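Local coordinates for protein glutamyl endopeptidase (Staphylococcus epidermidis, PDB 6PYM) that probably cleaves peptide bonds on the carbonyl side of glutamic acid as a secreted serine endopeptidase, at residues R8-Q16 / S68-N77. The protein carries 1 engineered substitution. Numbering follows the deposited sequence.
Sequences RHQIFNTTQ and SAKNENDYPN
Thr14 meets Ser68 where the chain, in this chymotrypsin-like double-barrel fold, leaves strand 8-11 on its way to the barrel strand 22-27. Strand 8-11 pairs with strand 143-154 of one sheet. The loop 68-77 joins strands 64-67 and 80-87 of the six-stranded barrel. Thr14 sits in a type I turn running from Asn13 to Gln16. Its CB lies 3.4 Å from Ser68 O. OG1 stands between the backbone N and the carbonyl carbon (chi1 60°) and donates to the same Ser68 O at 2.7 Å. The donor sits above the carbonyl plane, 37° out of it. CG2, the other branch, lies beside the backbone N, anti to the carbonyl carbon, and meets Ala69 O at 3.7 Å. Thr14 is buried and also touches Met143 of strand 143-154. Next to it, Thr15 CG2 rests on Pro76 CG and Ser68 CB. The Lys70 chain runs past Phe12 O, with CE 3.3 Å away. The Ser68 hydroxyl is hydrogen-bonded to Asp20 O and also accepts from Asn77 ND2. One water bridges the two segments. It accepts from Gln10 NE2 and donates to Ile11 O and to Lys70 O, each 2.8 Å from the water oxygen.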
loop_
_atom_site.group_PDB
_atom_site.type_symbol
_atom_site.label_atom_id
_atom_site.label_comp_id
_atom_site.label_asym_id
_atom_site.label_seq_id
_atom_site.Cartn_x
_atom_site.Cartn_y
_atom_site.Cartn_z
ATOM N N ARG A 8 -4.385 8.247 14.579
ATOM C CA ARG A 8 -3.495 8.399 13.435
ATOM C C ARG A 8 -2.347 9.331 13.789
ATOM O O ARG A 8 -2.566 10.417 14.337
ATOM C CB ARG A 8 -4.258 8.952 12.233
ATOM C CG ARG A 8 -5.434 8.089 11.802
ATOM C CD ARG A 8 -5.977 8.520 10.448
ATOM N NE ARG A 8 -6.648 9.814 10.525
ATOM C CZ ARG A 8 -6.739 10.689 9.526
ATOM N NH1 ARG A 8 -6.176 10.442 8.353
ATOM N NH2 ARG A 8 -7.384 11.827 9.705
ATOM N N HIS A 9 -1.134 8.916 13.464
ATOM C CA HIS A 9 0.060 9.656 13.837
ATOM C C HIS A 9 1.003 9.722 12.650
ATOM O O HIS A 9 1.125 8.760 11.882
ATOM C CB HIS A 9 0.755 8.990 15.030
ATOM C CG HIS A 9 -0.012 9.123 16.303
ATOM N ND1 HIS A 9 -0.914 8.176 16.737
ATOM C CD2 HIS A 9 -0.061 10.132 17.203
ATOM C CE1 HIS A 9 -1.459 8.581 17.872
ATOM N NE2 HIS A 9 -0.957 9.764 18.176
ATOM N N GLN A 10 1.681 10.855 12.511
ATOM C CA GLN A 10 2.581 11.061 11.394
ATOM C C GLN A 10 3.876 10.295 11.616
ATOM O O GLN A 10 4.365 10.178 12.748
ATOM C CB GLN A 10 2.879 12.550 11.234
ATOM C CG GLN A 10 3.697 12.849 9.992
ATOM C CD GLN A 10 3.829 14.327 9.699
ATOM O OE1 GLN A 10 3.353 15.180 10.463
ATOM N NE2 GLN A 10 4.461 14.645 8.569
ATOM N N ILE A 11 4.419 9.760 10.526
ATOM C CA ILE A 11 5.719 9.104 10.514
ATOM C C ILE A 11 6.736 10.088 9.966
ATOM O O ILE A 11 6.547 10.667 8.888
ATOM C CB ILE A 11 5.698 7.827 9.656
ATOM C CG1 ILE A 11 4.609 6.855 10.121
ATOM C CG2 ILE A 11 7.090 7.174 9.621
ATOM C CD1 ILE A 11 4.692 6.482 11.565
ATOM N N PHE A 12 7.824 10.268 10.707
ATOM C CA PHE A 12 8.888 11.195 10.347
ATOM C C PHE A 12 10.114 10.484 9.810
ATOM O O PHE A 12 10.745 10.965 8.863
ATOM C CB PHE A 12 9.232 12.068 11.558
ATOM C CG PHE A 12 8.031 12.770 12.105
ATOM C CD1 PHE A 12 7.552 13.901 11.484
ATOM C CD2 PHE A 12 7.333 12.251 13.185
ATOM C CE1 PHE A 12 6.426 14.532 11.965
ATOM C CE2 PHE A 12 6.212 12.880 13.665
ATOM C CZ PHE A 12 5.765 14.018 13.057
ATOM N N ASN A 13 10.446 9.334 10.381
ATOM C CA ASN A 13 11.585 8.539 9.922
ATOM C C ASN A 13 11.114 7.562 8.844
ATOM O O ASN A 13 11.117 6.342 9.008
ATOM C CB ASN A 13 12.234 7.819 11.096
ATOM C CG ASN A 13 12.821 8.781 12.107
ATOM O OD1 ASN A 13 12.407 8.812 13.269
ATOM N ND2 ASN A 13 13.760 9.595 11.669
ATOM N N THR A 14 10.706 8.139 7.714
ATOM C CA THR A 14 10.009 7.385 6.674
ATOM C C THR A 14 10.900 6.406 5.926
ATOM O O THR A 14 10.364 5.539 5.221
ATOM C CB THR A 14 9.352 8.327 5.665
ATOM O OG1 THR A 14 10.358 9.144 5.046
ATOM C CG2 THR A 14 8.307 9.202 6.332
ATOM N N THR A 15 12.227 6.519 6.045
ATOM C CA THR A 15 13.137 5.574 5.406
ATOM C C THR A 15 13.608 4.481 6.348
ATOM O O THR A 15 14.408 3.635 5.936
ATOM C CB THR A 15 14.376 6.277 4.817
ATOM O OG1 THR A 15 15.206 6.787 5.876
ATOM C CG2 THR A 15 13.997 7.404 3.876
ATOM N N GLN A 16 13.130 4.459 7.585
ATOM C CA GLN A 16 13.637 3.534 8.586
ATOM C C GLN A 16 12.621 2.447 8.916
ATOM O O GLN A 16 11.408 2.659 8.863
ATOM C CB GLN A 16 14.036 4.280 9.862
ATOM C CG GLN A 16 15.131 5.317 9.656
ATOM C CD GLN A 16 16.456 4.706 9.225
ATOM O OE1 GLN A 16 16.675 3.489 9.333
ATOM N NE2 GLN A 16 17.350 5.551 8.717
ATOM N N SER A 68 8.865 5.981 0.595
ATOM C CA SER A 68 9.379 6.679 1.768
ATOM C C SER A 68 9.148 8.178 1.713
ATOM O O SER A 68 9.852 8.926 2.402
ATOM C CB SER A 68 10.873 6.406 2.043
ATOM O OG SER A 68 11.326 5.160 1.536
ATOM N N ALA A 69 8.196 8.654 0.910
ATOM C CA ALA A 69 7.948 10.087 0.837
ATOM C C ALA A 69 7.645 10.633 2.223
ATOM O O ALA A 69 6.922 10.010 3.009
ATOM C CB ALA A 69 6.766 10.363 -0.084
ATOM N N LYS A 70 8.227 11.793 2.528
ATOM C CA LYS A 70 8.080 12.414 3.839
ATOM C C LYS A 70 7.210 13.658 3.821
ATOM O O LYS A 70 6.456 13.887 4.774
ATOM C CB LYS A 70 9.450 12.743 4.444
ATOM C CG LYS A 70 9.345 13.313 5.854
ATOM C CD LYS A 70 10.695 13.510 6.488
ATOM C CE LYS A 70 10.549 14.091 7.880
ATOM N NZ LYS A 70 9.836 15.398 7.874
ATOM N N ASN A 71 7.310 14.464 2.766
ATOM C CA ASN A 71 6.377 15.552 2.485
ATOM C C ASN A 71 6.565 15.954 1.026
ATOM O O ASN A 71 7.395 15.385 0.314
ATOM C CB ASN A 71 6.529 16.727 3.463
ATOM C CG ASN A 71 7.911 17.358 3.426
ATOM O OD1 ASN A 71 8.332 17.897 2.407
ATOM N ND2 ASN A 71 8.611 17.305 4.547
ATOM N N GLU A 72 5.783 16.943 0.584
ATOM C CA GLU A 72 5.760 17.364 -0.816
ATOM C C GLU A 72 7.114 17.868 -1.304
ATOM O O GLU A 72 7.370 17.852 -2.515
ATOM C CB GLU A 72 4.698 18.460 -0.971
ATOM C CG GLU A 72 4.383 18.880 -2.392
ATOM C CD GLU A 72 3.280 19.924 -2.455
ATOM O OE1 GLU A 72 2.915 20.478 -1.393
ATOM O OE2 GLU A 72 2.775 20.184 -3.564
ATOM N N ASN A 73 7.976 18.319 -0.397
ATOM C CA ASN A 73 9.298 18.824 -0.745
ATOM C C ASN A 73 10.407 17.906 -0.254
ATOM O O ASN A 73 11.563 18.333 -0.170
ATOM C CB ASN A 73 9.495 20.234 -0.186
ATOM C CG ASN A 73 8.412 21.190 -0.628
ATOM O OD1 ASN A 73 7.705 21.770 0.197
ATOM N ND2 ASN A 73 8.271 21.355 -1.934
ATOM N N ASP A 74 10.080 16.651 0.077
ATOM C CA ASP A 74 11.047 15.742 0.698
ATOM C C ASP A 74 10.707 14.317 0.254
ATOM O O ASP A 74 9.948 13.601 0.918
ATOM C CB ASP A 74 11.043 15.879 2.213
ATOM C CG ASP A 74 12.214 15.165 2.868
ATOM O OD1 ASP A 74 12.844 14.312 2.217
ATOM O OD2 ASP A 74 12.502 15.452 4.052
ATOM N N TYR A 75 11.297 13.917 -0.868
ATOM C CA TYR A 75 11.196 12.565 -1.398
ATOM C C TYR A 75 12.595 11.974 -1.288
ATOM O O TYR A 75 13.383 12.044 -2.245
ATOM C CB TYR A 75 10.746 12.629 -2.856
ATOM C CG TYR A 75 9.364 13.210 -3.052
ATOM C CD1 TYR A 75 8.249 12.614 -2.473
ATOM C CD2 TYR A 75 9.166 14.336 -3.841
ATOM C CE1 TYR A 75 6.975 13.124 -2.671
ATOM C CE2 TYR A 75 7.891 14.862 -4.037
ATOM C CZ TYR A 75 6.802 14.249 -3.448
ATOM O OH TYR A 75 5.531 14.751 -3.633
ATOM N N PRO A 76 12.965 11.402 -0.141
ATOM C CA PRO A 76 14.372 11.011 0.054
ATOM C C PRO A 76 14.837 9.949 -0.918
ATOM O O PRO A 76 16.032 9.877 -1.235
ATOM C CB PRO A 76 14.402 10.513 1.505
ATOM C CG PRO A 76 12.983 10.129 1.802
ATOM C CD PRO A 76 12.141 11.118 1.047
ATOM N N ASN A 77 13.926 9.109 -1.404
ATOM C CA ASN A 77 14.254 8.082 -2.379
ATOM C C ASN A 77 13.792 8.441 -3.783
ATOM O O ASN A 77 13.726 7.564 -4.649
ATOM C CB ASN A 77 13.740 6.723 -1.906
ATOM C CG ASN A 77 14.553 6.194 -0.744
ATOM O OD1 ASN A 77 15.777 6.312 -0.742
ATOM N ND2 ASN A 77 13.892 5.652 0.263
HETATM O O HOH W 1 5.450 12.327 6.852
#